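Local coordinates for protein alcohol dehydrogenase, zinc-containing (Streptococcus pneumoniae serotype 2, PDB 5YLN) that binds zinc and probably catalyses the NAD+-dependent oxidation of alcohols, as other zinc-containing alcohol dehydrogenases do, at residues 243-248 against 259-264; 21-26 against 69-74; 8-13 against 46-51; 184-189 against 317-322. All blocks are in the same frame, centred on the assembly; numbering follows the deposited sequence.

Interaction 1: 243-248 against 259-264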
loop_
_atom_site.group_PDB
_atom_site.type_symbol
_atom_site.label_atom_id
_atom_site.label_comp_id
_atom_site.label_asym_id
_atom_site.label_seq_id
_atom_site.Cartn_x
_atom_site.Cartn_y
_atom_site.Cartn_z
ATOM N N ASP A 243 5.067 -13.104 -2.471
ATOM C CA ASP A 243 3.967 -12.233 -2.859
ATOM C C ASP A 243 3.391 -11.472 -1.672
ATOM O O ASP A 243 2.821 -10.392 -1.857
ATOM C CB ASP A 243 2.869 -13.049 -3.552
ATOM C CG ASP A 243 3.405 -13.825 -4.761
ATOM O OD1 ASP A 243 4.083 -13.198 -5.597
ATOM O OD2 ASP A 243 3.191 -15.063 -4.843
ATOM N N VAL A 244 3.514 -12.009 -0.461
ATOM C CA VAL A 244 2.986 -11.366 0.741
ATOM C C VAL A 244 3.991 -11.536 1.868
ATOM O O VAL A 244 4.493 -12.645 2.101
ATOM C CB VAL A 244 1.625 -11.946 1.183
ATOM C CG1 VAL A 244 1.002 -11.051 2.255
ATOM C CG2 VAL A 244 0.662 -12.167 -0.027
ATOM N N ALA A 245 4.292 -10.440 2.564
ATOM C CA ALA A 245 5.080 -10.480 3.792
ATOM C C ALA A 245 4.231 -9.853 4.890
ATOM O O ALA A 245 3.919 -8.659 4.836
ATOM C CB ALA A 245 6.427 -9.748 3.641
ATOM N N ILE A 246 3.827 -10.661 5.850
ATOM C CA ILE A 246 3.004 -10.221 6.966
ATOM C C ILE A 246 3.940 -9.912 8.127
ATOM O O ILE A 246 4.555 -10.824 8.697
ATOM C CB ILE A 246 1.972 -11.289 7.344
ATOM C CG1 ILE A 246 1.043 -11.586 6.157
ATOM C CG2 ILE A 246 1.205 -10.875 8.592
ATOM C CD1 ILE A 246 0.147 -12.803 6.359
ATOM N N GLU A 247 4.064 -8.622 8.462
ATOM C CA GLU A 247 4.914 -8.148 9.561
ATOM C C GLU A 247 4.090 -8.194 10.847
ATOM O O GLU A 247 3.220 -7.343 11.058
ATOM C CB GLU A 247 5.410 -6.728 9.266
ATOM C CG GLU A 247 6.690 -6.281 9.991
ATOM C CD GLU A 247 6.485 -5.959 11.478
ATOM O OE1 GLU A 247 5.340 -5.941 11.982
ATOM O OE2 GLU A 247 7.492 -5.709 12.157
ATOM N N ALA A 248 4.348 -9.178 11.700
ATOM C CA ALA A 248 3.577 -9.371 12.925
ATOM C C ALA A 248 4.440 -9.195 14.167
ATOM O O ALA A 248 4.287 -9.920 15.146
ATOM C CB ALA A 248 2.901 -10.745 12.949
ATOM N N GLN A 259 10.847 -5.823 3.787
ATOM C CA GLN A 259 11.045 -5.079 2.552
ATOM C C GLN A 259 12.182 -5.667 1.731
ATOM O O GLN A 259 12.266 -5.396 0.532
ATOM C CB GLN A 259 11.249 -3.584 2.839
ATOM C CG GLN A 259 12.566 -3.194 3.422
ATOM C CD GLN A 259 12.683 -1.679 3.617
ATOM O OE1 GLN A 259 11.944 -0.895 3.005
ATOM N NE2 GLN A 259 13.619 -1.264 4.474
ATOM N N LYS A 260 13.009 -6.519 2.333
ATOM C CA LYS A 260 14.068 -7.200 1.601
ATOM C C LYS A 260 13.609 -8.477 0.888
ATOM O O LYS A 260 14.309 -8.952 -0.013
ATOM C CB LYS A 260 15.222 -7.512 2.554
ATOM C CG LYS A 260 15.936 -6.238 3.012
ATOM C CD LYS A 260 17.356 -6.536 3.454
ATOM C CE LYS A 260 18.242 -5.287 3.429
ATOM N NZ LYS A 260 17.495 -4.064 3.827
ATOM N N ILE A 261 12.467 -9.052 1.255
ATOM C CA ILE A 261 12.061 -10.339 0.700
ATOM C C ILE A 261 10.845 -10.236 -0.195
ATOM O O ILE A 261 10.490 -11.229 -0.845
ATOM C CB ILE A 261 11.804 -11.381 1.809
ATOM C CG1 ILE A 261 10.674 -10.923 2.753
ATOM C CG2 ILE A 261 13.092 -11.653 2.562
ATOM C CD1 ILE A 261 9.959 -12.070 3.544
ATOM N N ILE A 262 10.197 -9.078 -0.247
ATOM C CA ILE A 262 8.985 -8.934 -1.020
ATOM C C ILE A 262 9.339 -8.896 -2.503
ATOM O O ILE A 262 10.340 -8.303 -2.909
ATOM C CB ILE A 262 8.227 -7.678 -0.561
ATOM C CG1 ILE A 262 6.800 -7.710 -1.076
ATOM C CG2 ILE A 262 8.967 -6.402 -0.949
ATOM C CD1 ILE A 262 5.979 -8.840 -0.484
ATOM N N GLY A 263 8.549 -9.594 -3.315
ATOM C CA GLY A 263 8.796 -9.647 -4.739
ATOM C C GLY A 263 8.021 -8.599 -5.499
ATOM O O GLY A 263 7.209 -7.876 -4.924
ATOM N N VAL A 264 8.295 -8.535 -6.817
ATOM C CA VAL A 264 7.507 -7.687 -7.708
ATOM C C VAL A 264 6.027 -7.969 -7.503
ATOM O O VAL A 264 5.606 -9.131 -7.468
ATOM C CB VAL A 264 7.902 -7.911 -9.178
ATOM C CG1 VAL A 264 6.884 -7.224 -10.081
ATOM C CG2 VAL A 264 9.300 -7.389 -9.464
#

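Interaction 2: 21-26 against 69-74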
loop_
_atom_site.group_PDB
_atom_site.type_symbol
_atom_site.label_atom_id
_atom_site.label_comp_id
_atom_site.label_asym_id
_atom_site.label_seq_id
_atom_site.Cartn_x
_atom_site.Cartn_y
_atom_site.Cartn_z
ATOM N N VAL A 21 -13.555 -1.678 41.996
ATOM C CA VAL A 21 -14.075 -0.489 41.336
ATOM C C VAL A 21 -15.601 -0.560 41.335
ATOM O O VAL A 21 -16.199 -1.584 41.667
ATOM C CB VAL A 21 -13.536 -0.340 39.894
ATOM C CG1 VAL A 21 -12.014 -0.197 39.919
ATOM C CG2 VAL A 21 -13.943 -1.538 39.058
ATOM N N ASP A 22 -16.228 0.556 40.952
ATOM C CA ASP A 22 -17.672 0.583 40.735
ATOM C C ASP A 22 -18.074 -0.367 39.615
ATOM O O ASP A 22 -17.376 -0.502 38.610
ATOM C CB ASP A 22 -18.153 1.993 40.360
ATOM C CG ASP A 22 -17.642 3.060 41.298
ATOM O OD1 ASP A 22 -16.468 3.457 41.134
ATOM O OD2 ASP A 22 -18.411 3.506 42.184
ATOM N N LYS A 23 -19.211 -1.010 39.791
ATOM C CA LYS A 23 -19.822 -1.774 38.704
ATOM C C LYS A 23 -20.353 -0.783 37.668
ATOM O O LYS A 23 -20.926 0.241 38.049
ATOM C CB LYS A 23 -20.938 -2.666 39.282
ATOM C CG LYS A 23 -21.730 -3.446 38.237
ATOM C CD LYS A 23 -22.745 -4.410 38.836
ATOM C CE LYS A 23 -23.557 -5.073 37.705
ATOM N NZ LYS A 23 -24.394 -6.229 38.151
ATOM N N PRO A 24 -20.132 -0.998 36.367
ATOM C CA PRO A 24 -20.618 -0.021 35.385
ATOM C C PRO A 24 -22.137 -0.049 35.299
ATOM O O PRO A 24 -22.798 -1.025 35.667
ATOM C CB PRO A 24 -19.964 -0.460 34.071
ATOM C CG PRO A 24 -19.724 -1.901 34.230
ATOM C CD PRO A 24 -19.459 -2.128 35.705
ATOM N N VAL A 25 -22.695 1.070 34.845
ATOM C CA VAL A 25 -24.126 1.191 34.624
ATOM C C VAL A 25 -24.382 1.739 33.230
ATOM O O VAL A 25 -23.479 2.235 32.549
ATOM C CB VAL A 25 -24.805 2.092 35.667
ATOM C CG1 VAL A 25 -24.625 1.503 37.066
ATOM C CG2 VAL A 25 -24.258 3.513 35.559
ATOM N N ILE A 26 -25.650 1.652 32.822
ATOM C CA ILE A 26 -26.076 2.159 31.524
ATOM C C ILE A 26 -25.926 3.675 31.513
ATOM O O ILE A 26 -26.522 4.383 32.334
ATOM C CB ILE A 26 -27.523 1.743 31.219
ATOM C CG1 ILE A 26 -27.643 0.222 31.089
ATOM C CG2 ILE A 26 -28.011 2.420 29.909
ATOM C CD1 ILE A 26 -26.944 -0.333 29.837
ATOM N N ILE A 69 -22.268 -12.548 29.043
ATOM C CA ILE A 69 -23.719 -12.695 29.092
ATOM C C ILE A 69 -24.330 -11.330 29.366
ATOM O O ILE A 69 -23.938 -10.659 30.330
ATOM C CB ILE A 69 -24.136 -13.727 30.161
ATOM C CG1 ILE A 69 -23.705 -15.129 29.709
ATOM C CG2 ILE A 69 -25.642 -13.648 30.455
ATOM C CD1 ILE A 69 -23.917 -16.193 30.734
ATOM N N VAL A 70 -25.257 -10.903 28.493
ATOM C CA VAL A 70 -25.922 -9.616 28.661
ATOM C C VAL A 70 -26.671 -9.600 29.985
ATOM O O VAL A 70 -27.435 -10.524 30.297
ATOM C CB VAL A 70 -26.866 -9.339 27.480
ATOM C CG1 VAL A 70 -27.639 -8.071 27.716
ATOM C CG2 VAL A 70 -26.081 -9.251 26.164
ATOM N N GLU A 71 -26.426 -8.560 30.789
ATOM C CA GLU A 71 -27.122 -8.333 32.050
ATOM C C GLU A 71 -28.217 -7.284 31.940
ATOM O O GLU A 71 -29.243 -7.392 32.619
ATOM C CB GLU A 71 -26.125 -7.883 33.136
ATOM C CG GLU A 71 -25.182 -8.966 33.627
ATOM C CD GLU A 71 -25.752 -9.746 34.814
ATOM O OE1 GLU A 71 -26.514 -9.149 35.607
ATOM O OE2 GLU A 71 -25.430 -10.952 34.948
ATOM N N GLU A 72 -28.020 -6.281 31.089
ATOM C CA GLU A 72 -28.921 -5.148 30.974
ATOM C C GLU A 72 -28.641 -4.467 29.646
ATOM O O GLU A 72 -27.504 -4.470 29.161
ATOM C CB GLU A 72 -28.741 -4.169 32.149
ATOM C CG GLU A 72 -29.676 -2.957 32.108
ATOM C CD GLU A 72 -29.504 -2.029 33.304
ATOM O OE1 GLU A 72 -28.475 -2.154 33.996
ATOM O OE2 GLU A 72 -30.395 -1.180 33.552
ATOM N N VAL A 73 -29.694 -3.905 29.049
ATOM C CA VAL A 73 -29.584 -3.144 27.816
ATOM C C VAL A 73 -30.318 -1.830 28.024
ATOM O O VAL A 73 -31.204 -1.719 28.874
ATOM C CB VAL A 73 -30.154 -3.895 26.582
ATOM C CG1 VAL A 73 -29.313 -5.145 26.239
ATOM C CG2 VAL A 73 -31.643 -4.265 26.800
ATOM N N GLY A 74 -29.942 -0.832 27.221
ATOM C CA GLY A 74 -30.640 0.436 27.214
ATOM C C GLY A 74 -31.894 0.385 26.364
ATOM O O GLY A 74 -32.140 -0.591 25.654
#

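Interaction 3: 8-13 against 46-51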
loop_
_atom_site.group_PDB
_atom_site.type_symbol
_atom_site.label_atom_id
_atom_site.label_comp_id
_atom_site.label_asym_id
_atom_site.label_seq_id
_atom_site.Cartn_x
_atom_site.Cartn_y
_atom_site.Cartn_z
ATOM N N TYR A 8 -8.895 -5.377 36.764
ATOM C CA TYR A 8 -7.452 -5.192 36.599
ATOM C C TYR A 8 -7.203 -3.839 35.937
ATOM O O TYR A 8 -7.492 -3.653 34.748
ATOM C CB TYR A 8 -6.830 -6.324 35.780
ATOM C CG TYR A 8 -5.345 -6.501 36.044
ATOM C CD1 TYR A 8 -4.869 -6.657 37.346
ATOM C CD2 TYR A 8 -4.417 -6.507 34.999
ATOM C CE1 TYR A 8 -3.500 -6.810 37.606
ATOM C CE2 TYR A 8 -3.050 -6.673 35.236
ATOM C CZ TYR A 8 -2.596 -6.822 36.539
ATOM O OH TYR A 8 -1.248 -6.979 36.777
ATOM N N THR A 9 -6.645 -2.908 36.703
ATOM C CA THR A 9 -6.515 -1.512 36.310
ATOM C C THR A 9 -5.056 -1.169 36.036
ATOM O O THR A 9 -4.162 -1.591 36.772
ATOM C CB THR A 9 -7.042 -0.580 37.414
ATOM O OG1 THR A 9 -6.268 -0.784 38.603
ATOM C CG2 THR A 9 -8.521 -0.835 37.717
ATOM N N TYR A 10 -4.830 -0.389 34.984
ATOM C CA TYR A 10 -3.559 0.290 34.784
ATOM C C TYR A 10 -3.423 1.437 35.785
ATOM O O TYR A 10 -4.369 2.202 36.000
ATOM C CB TYR A 10 -3.479 0.820 33.352
ATOM C CG TYR A 10 -2.232 1.626 33.054
ATOM C CD1 TYR A 10 -0.970 1.067 33.205
ATOM C CD2 TYR A 10 -2.317 2.930 32.589
ATOM C CE1 TYR A 10 0.177 1.787 32.922
ATOM C CE2 TYR A 10 -1.168 3.666 32.302
ATOM C CZ TYR A 10 0.077 3.090 32.482
ATOM O OH TYR A 10 1.242 3.799 32.211
ATOM N N VAL A 11 -2.250 1.559 36.408
ATOM C CA VAL A 11 -1.989 2.612 37.395
ATOM C C VAL A 11 -0.994 3.646 36.872
ATOM O O VAL A 11 -1.310 4.833 36.758
ATOM C CB VAL A 11 -1.500 2.028 38.739
ATOM C CG1 VAL A 11 -1.428 3.131 39.796
ATOM C CG2 VAL A 11 -2.396 0.897 39.191
ATOM N N LYS A 12 0.211 3.207 36.534
ATOM C CA LYS A 12 1.306 4.069 36.109
ATOM C C LYS A 12 2.353 3.176 35.458
ATOM O O LYS A 12 2.256 1.950 35.531
ATOM C CB LYS A 12 1.898 4.853 37.299
ATOM C CG LYS A 12 2.728 3.979 38.233
ATOM C CD LYS A 12 2.745 4.479 39.703
ATOM C CE LYS A 12 3.592 5.724 39.908
ATOM N NZ LYS A 12 3.900 5.985 41.373
ATOM N N PRO A 13 3.354 3.750 34.796
ATOM C CA PRO A 13 4.270 2.889 34.027
ATOM C C PRO A 13 4.927 1.858 34.931
ATOM O O PRO A 13 5.641 2.198 35.877
ATOM C CB PRO A 13 5.274 3.887 33.432
ATOM C CG PRO A 13 4.445 5.120 33.234
ATOM C CD PRO A 13 3.579 5.176 34.476
ATOM N N LEU A 46 0.326 -5.628 27.657
ATOM C CA LEU A 46 1.680 -5.563 28.210
ATOM C C LEU A 46 2.314 -4.209 27.927
ATOM O O LEU A 46 2.938 -3.605 28.804
ATOM C CB LEU A 46 2.535 -6.684 27.623
ATOM C CG LEU A 46 1.959 -8.080 27.856
ATOM C CD1 LEU A 46 2.908 -9.141 27.348
ATOM C CD2 LEU A 46 1.669 -8.244 29.342
ATOM N N HIS A 47 2.162 -3.720 26.694
ATOM C CA HIS A 47 2.692 -2.410 26.326
ATOM C C HIS A 47 2.073 -1.299 27.168
ATOM O O HIS A 47 2.775 -0.371 27.584
ATOM C CB HIS A 47 2.443 -2.137 24.839
ATOM C CG HIS A 47 3.312 -2.940 23.920
ATOM N ND1 HIS A 47 4.680 -2.785 23.863
ATOM C CD2 HIS A 47 3.003 -3.892 23.004
ATOM C CE1 HIS A 47 5.181 -3.617 22.969
ATOM N NE2 HIS A 47 4.184 -4.299 22.430
ATOM N N ILE A 48 0.754 -1.357 27.407
ATOM C CA ILE A 48 0.109 -0.332 28.230
ATOM C C ILE A 48 0.744 -0.286 29.616
ATOM O O ILE A 48 1.070 0.787 30.131
ATOM C CB ILE A 48 -1.407 -0.573 28.331
ATOM C CG1 ILE A 48 -2.115 -0.301 27.006
ATOM C CG2 ILE A 48 -2.009 0.292 29.454
ATOM C CD1 ILE A 48 -3.474 -0.931 26.935
ATOM N N ILE A 49 0.916 -1.453 30.239
ATOM C CA ILE A 49 1.449 -1.516 31.602
ATOM C C ILE A 49 2.870 -0.979 31.648
ATOM O O ILE A 49 3.270 -0.324 32.619
ATOM C CB ILE A 49 1.376 -2.956 32.134
ATOM C CG1 ILE A 49 -0.089 -3.358 32.346
ATOM C CG2 ILE A 49 2.192 -3.114 33.424
ATOM C CD1 ILE A 49 -0.279 -4.834 32.616
ATOM N N LYS A 50 3.658 -1.254 30.605
ATOM C CA LYS A 50 5.017 -0.726 30.511
ATOM C C LYS A 50 5.048 0.791 30.375
ATOM O O LYS A 50 6.056 1.408 30.724
ATOM C CB LYS A 50 5.746 -1.362 29.328
ATOM C CG LYS A 50 6.496 -2.642 29.663
ATOM C CD LYS A 50 7.040 -3.317 28.403
ATOM C CE LYS A 50 7.934 -2.372 27.614
ATOM N NZ LYS A 50 8.962 -1.708 28.486
ATOM N N GLY A 51 3.975 1.406 29.895
ATOM C CA GLY A 51 3.954 2.835 29.662
ATOM C C GLY A 51 4.119 3.254 28.217
ATOM O O GLY A 51 4.328 4.444 27.956
#

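Interaction 4: 184-189 against 317-322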
loop_
_atom_site.group_PDB
_atom_site.type_symbol
_atom_site.label_atom_id
_atom_site.label_comp_id
_atom_site.label_asym_id
_atom_site.label_seq_id
_atom_site.Cartn_x
_atom_site.Cartn_y
_atom_site.Cartn_z
ATOM N N GLY A 184 1.105 -13.521 14.746
ATOM C CA GLY A 184 1.642 -14.232 13.599
ATOM C C GLY A 184 0.971 -15.577 13.383
ATOM O O GLY A 184 0.659 -15.947 12.246
ATOM N N LEU A 185 0.745 -16.326 14.468
ATOM C CA LEU A 185 0.054 -17.608 14.360
ATOM C C LEU A 185 -1.394 -17.420 13.924
ATOM O O LEU A 185 -1.918 -18.213 13.132
ATOM C CB LEU A 185 0.128 -18.364 15.685
ATOM C CG LEU A 185 1.548 -18.843 15.997
ATOM C CD1 LEU A 185 1.722 -19.369 17.451
ATOM C CD2 LEU A 185 1.963 -19.895 14.943
ATOM N N ALA A 186 -2.052 -16.368 14.423
ATOM C CA ALA A 186 -3.424 -16.090 14.018
ATOM C C ALA A 186 -3.513 -15.802 12.520
ATOM O O ALA A 186 -4.438 -16.268 11.840
ATOM C CB ALA A 186 -3.972 -14.917 14.828
ATOM N N ALA A 187 -2.556 -15.034 11.994
ATOM C CA ALA A 187 -2.481 -14.802 10.553
ATOM C C ALA A 187 -2.199 -16.096 9.794
ATOM O O ALA A 187 -2.706 -16.299 8.682
ATOM C CB ALA A 187 -1.395 -13.772 10.257
ATOM N N LEU A 188 -1.351 -16.956 10.364
ATOM C CA LEU A 188 -1.051 -18.242 9.755
ATOM C C LEU A 188 -2.314 -19.088 9.597
ATOM O O LEU A 188 -2.530 -19.707 8.548
ATOM C CB LEU A 188 -0.018 -18.971 10.605
ATOM C CG LEU A 188 0.335 -20.407 10.218
ATOM C CD1 LEU A 188 0.912 -20.487 8.793
ATOM C CD2 LEU A 188 1.326 -20.984 11.237
ATOM N N LEU A 189 -3.164 -19.121 10.629
ATOM C CA LEU A 189 -4.378 -19.931 10.552
ATOM C C LEU A 189 -5.328 -19.405 9.482
ATOM O O LEU A 189 -5.890 -20.179 8.703
ATOM C CB LEU A 189 -5.088 -19.973 11.905
ATOM C CG LEU A 189 -4.321 -20.722 12.999
ATOM C CD1 LEU A 189 -5.040 -20.578 14.311
ATOM C CD2 LEU A 189 -4.151 -22.181 12.635
ATOM N N GLU A 317 -9.011 -22.470 18.605
ATOM C CA GLU A 317 -8.818 -22.737 20.019
ATOM C C GLU A 317 -7.410 -23.220 20.322
ATOM O O GLU A 317 -7.018 -23.204 21.490
ATOM C CB GLU A 317 -9.850 -23.751 20.530
ATOM C CG GLU A 317 -9.864 -25.096 19.826
ATOM C CD GLU A 317 -10.732 -25.122 18.556
ATOM O OE1 GLU A 317 -11.094 -26.238 18.130
ATOM O OE2 GLU A 317 -11.049 -24.053 17.983
ATOM N N LYS A 318 -6.628 -23.619 19.312
ATOM C CA LYS A 318 -5.259 -24.025 19.606
ATOM C C LYS A 318 -4.328 -22.839 19.871
ATOM O O LYS A 318 -3.179 -23.056 20.243
ATOM C CB LYS A 318 -4.702 -24.919 18.484
ATOM C CG LYS A 318 -4.821 -24.387 17.072
ATOM C CD LYS A 318 -4.435 -25.469 16.051
ATOM C CE LYS A 318 -4.992 -25.158 14.663
ATOM N NZ LYS A 318 -4.893 -26.311 13.715
ATOM N N LEU A 319 -4.802 -21.600 19.702
ATOM C CA LEU A 319 -4.081 -20.432 20.197
ATOM C C LEU A 319 -4.058 -20.353 21.721
ATOM O O LEU A 319 -3.281 -19.570 22.275
ATOM C CB LEU A 319 -4.703 -19.155 19.630
ATOM C CG LEU A 319 -4.409 -18.986 18.128
ATOM C CD1 LEU A 319 -5.323 -17.954 17.490
ATOM C CD2 LEU A 319 -2.948 -18.620 17.882
ATOM N N VAL A 320 -4.895 -21.120 22.416
ATOM C CA VAL A 320 -5.021 -21.000 23.867
ATOM C C VAL A 320 -4.245 -22.132 24.524
ATOM O O VAL A 320 -4.494 -23.312 24.247
ATOM C CB VAL A 320 -6.490 -20.999 24.316
ATOM C CG1 VAL A 320 -6.567 -21.059 25.861
ATOM C CG2 VAL A 320 -7.193 -19.752 23.779
ATOM N N THR A 321 -3.320 -21.771 25.418
ATOM C CA THR A 321 -2.395 -22.719 26.017
ATOM C C THR A 321 -2.454 -22.781 27.537
ATOM O O THR A 321 -2.023 -23.787 28.100
ATOM C CB THR A 321 -0.950 -22.389 25.603
ATOM O OG1 THR A 321 -0.647 -21.046 25.999
ATOM C CG2 THR A 321 -0.770 -22.513 24.070
ATOM N N HIS A 322 -2.950 -21.742 28.211
ATOM C CA HIS A 322 -3.004 -21.711 29.664
ATOM C C HIS A 322 -4.321 -21.109 30.134
ATOM O O HIS A 322 -4.870 -20.197 29.506
ATOM C CB HIS A 322 -1.846 -20.909 30.241
ATOM C CG HIS A 322 -0.516 -21.572 30.074
ATOM N ND1 HIS A 322 0.170 -21.581 28.878
ATOM C CD2 HIS A 322 0.252 -22.252 30.954
ATOM C CE1 HIS A 322 1.311 -22.230 29.035
ATOM N NE2 HIS A 322 1.382 -22.651 30.283
#

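Interaction 1: 243-248 against 259-264
Ile262 sets its CD1 methyl against the backbone of residues 243-245, and the tight part of the contact gathers round this one atom. CD1 lies 3.8 Å from Asp243 O and equally near Ala245 N, with the methyl CB of Ala245 at 4.2 Å. The length of the isoleucine side chain lets CD1 reach the strand backbone, and it is aimed by its first torsion: CG1 stands opposite the backbone N (chi1 -165°), which leaves CG2 in the crowded position between N and the carbonyl carbon. Ile261 adds a second methyl, its CD1 reaching Ala245 CB at 4.2 Å. Alanine suits the strand here, because its short side chain points at the helix end and accepts both isoleucine tips without pushing the backbones apart.

The side chain of Asp243 marks the looser rim, whereas its carbonyl O is part of the tight side. Its CB is directed away and its side chain comes no closer than 4.7 Å to residues 259-264, although the backbones approach to 5.8 Å between Asp243 CA and Gly263 CA.

The two segments belong to a beta-alpha-beta crossover of the Rossmann-type domain, helix 252-261 joining parallel neighbours 242-247 and 266-270. Ile261 also meets Ile230 and Ile233 of helix 226-236, Ile262 rests on Val268 of strand 266-270, and Val264 packs on Tyr99 of the second subunit.

Interaction 2: 21-26 against 69-74
Ile26 lies against Glu72 and the backbone that follows it, and its side chain carries most of this surface contact. From CA, the bond to CB heads toward residues 69-74, and the two branches then divide the work. CG2, opposite the backbone N, comes within 4.3 Å of Gly74 CA. CG1, beside that N (chi1 -64°), meets the end of Glu72, with Glu72 CD at 3.7 Å and Glu72 OE1 at 3.8 Å. The terminal CD1 turns away from the carboxylate toward the backbone, 4.0 Å from Gly74 N and 4.1 Å from Val73 C. Having no side chain, Gly74 lets the isoleucine come close to its main chain. Glu72 arrives fully extended, with CG opposite its own N (chi1 -179°), and the two side chains cross at a slant.

A classic beta bulge, in which Glu71 and Glu72 both face Ile33 of strand 33-39, helps explain why successive glutamates are both directed at residues 21-26. Glu71 is engaged chiefly by Arg35, in a salt bridge through OE2. Lys23 NZ, 4.4 Å from Glu71 OE1, stops short of a salt bridge and makes a cation-pi contact with Tyr127.

With no hydrogen bond between the segments, van der Waals contact of an aliphatic side chain with a carboxylate and backbone atoms does the joining, while the lysine probably contributes a weak, undirected attraction.

Interaction 3: 8-13 against 46-51
Tyr10 and Ile48 bring strand 4-12 against helix 43-50 of the GroES-like catalytic domain, where the helix ends in a Schellman motif at Gly51. The leading apolar interaction is CH-pi: Ile48 CG2 sits over one face of the Tyr10 ring, 4.0 Å from its centroid and 17° off the normal. The tyrosine reaches the helix because its CG stands across from the backbone N (chi1 176°). Beside it, Ile49 CD1 touches Tyr8 CE2 at 4.2 Å; within these segments each isoleucine side chain thus meets a different tyrosine ring.

Polar backbone atoms form a second group. Tyr10 CE1 approaches Ile48 O to 3.1 Å, and Ile49 O lies at the ring edge. Lys12 N lies above the face opposite Ile48 CG2, toward the rim. Ile48 O also receives Gly51 N (3.0 Å), a capping bond of the helix end.

Steric fit completes the contact. Gly51 has a positive phi of 102°, a conformation glycine adopts easily, and its lack of a side chain lets Pro13 CB sit 4.1 Å from Gly51 CA. The zinc ion held by Cys42 and His64 is about 8 Å from the Ile48 side chain. At the ring's far end, Tyr10 OH stands 3.8 Å from Gly51 CA.

Interaction 4: 184-189 against 317-322
No flat group takes part where Leu185 and Leu189 meet Leu319: the ring of His322 lies well to one side, with Thr321 OG1 at its edge, in plane, hydrogen-bonded to ND1 at 3.0 Å. This is packing between domains. Helix 182-191 is the first helix of the Rossmann-type fold, and its Gly184 fits the glycine-rich pattern after strand 174-178, whereas residues 317-322 lead into strand 322-325, which joins the sheet of the catalytic domain.

Leu319 is the centre of the contact. Its forked end spreads two methyls over the helix surface, CD2 reaching Leu185 CB at 3.8 Å and CD1 lying 4.3 Å from Ala186 CB. The same CD1 meets Leu189 CD1 at 4.1 Å, the two leucines reaching toward each other tip to tip. A small alanine at 186 gives the leucine room to approach the helix backbone, while leucines at 185 and 189, one turn apart, receive its two branches.

Leu189 uses its other methyl as well: CD2 rests 3.7 Å from Lys318 CE, the side chains crossing at an angle. Lysine suits the place because its methylenes can pack on Leu189 while its charged end makes a cation-pi contact with Phe215. Its CG leaves from between the backbone N and the carbonyl carbon (chi1 52°), and the chain beyond runs extended past Leu189. Leu319 also touches Met151 of helix 146-151. The 3-10 turn presenting Lys318 and Leu319 is closed by Val320 N bonded to Glu317 O at 3.1 Å.

In the fold
Along the chain, interactions 2 and 3 come first and cross, their segments alternating. Both reach the antiparallel pair of strands 4-12 and 15-22, and they touch where Val21 packs on Thr9, their centres 24 Å apart. Interaction 4 follows, spanning residues 184 to 322, and interaction 1 falls entirely within that span. These two also touch, Ala248 on Gly184 and Ile246 on Ala187, with centres 21 Å apart. Interaction 1 stays inside the Rossmann-type domain, interactions 2 and 3 within the catalytic part, and interaction 4 joins the two. Interactions 1 and 2 lie 45 Å apart between centres, on opposite sides of the chain's centre, consistent with a two-domain dehydrogenase.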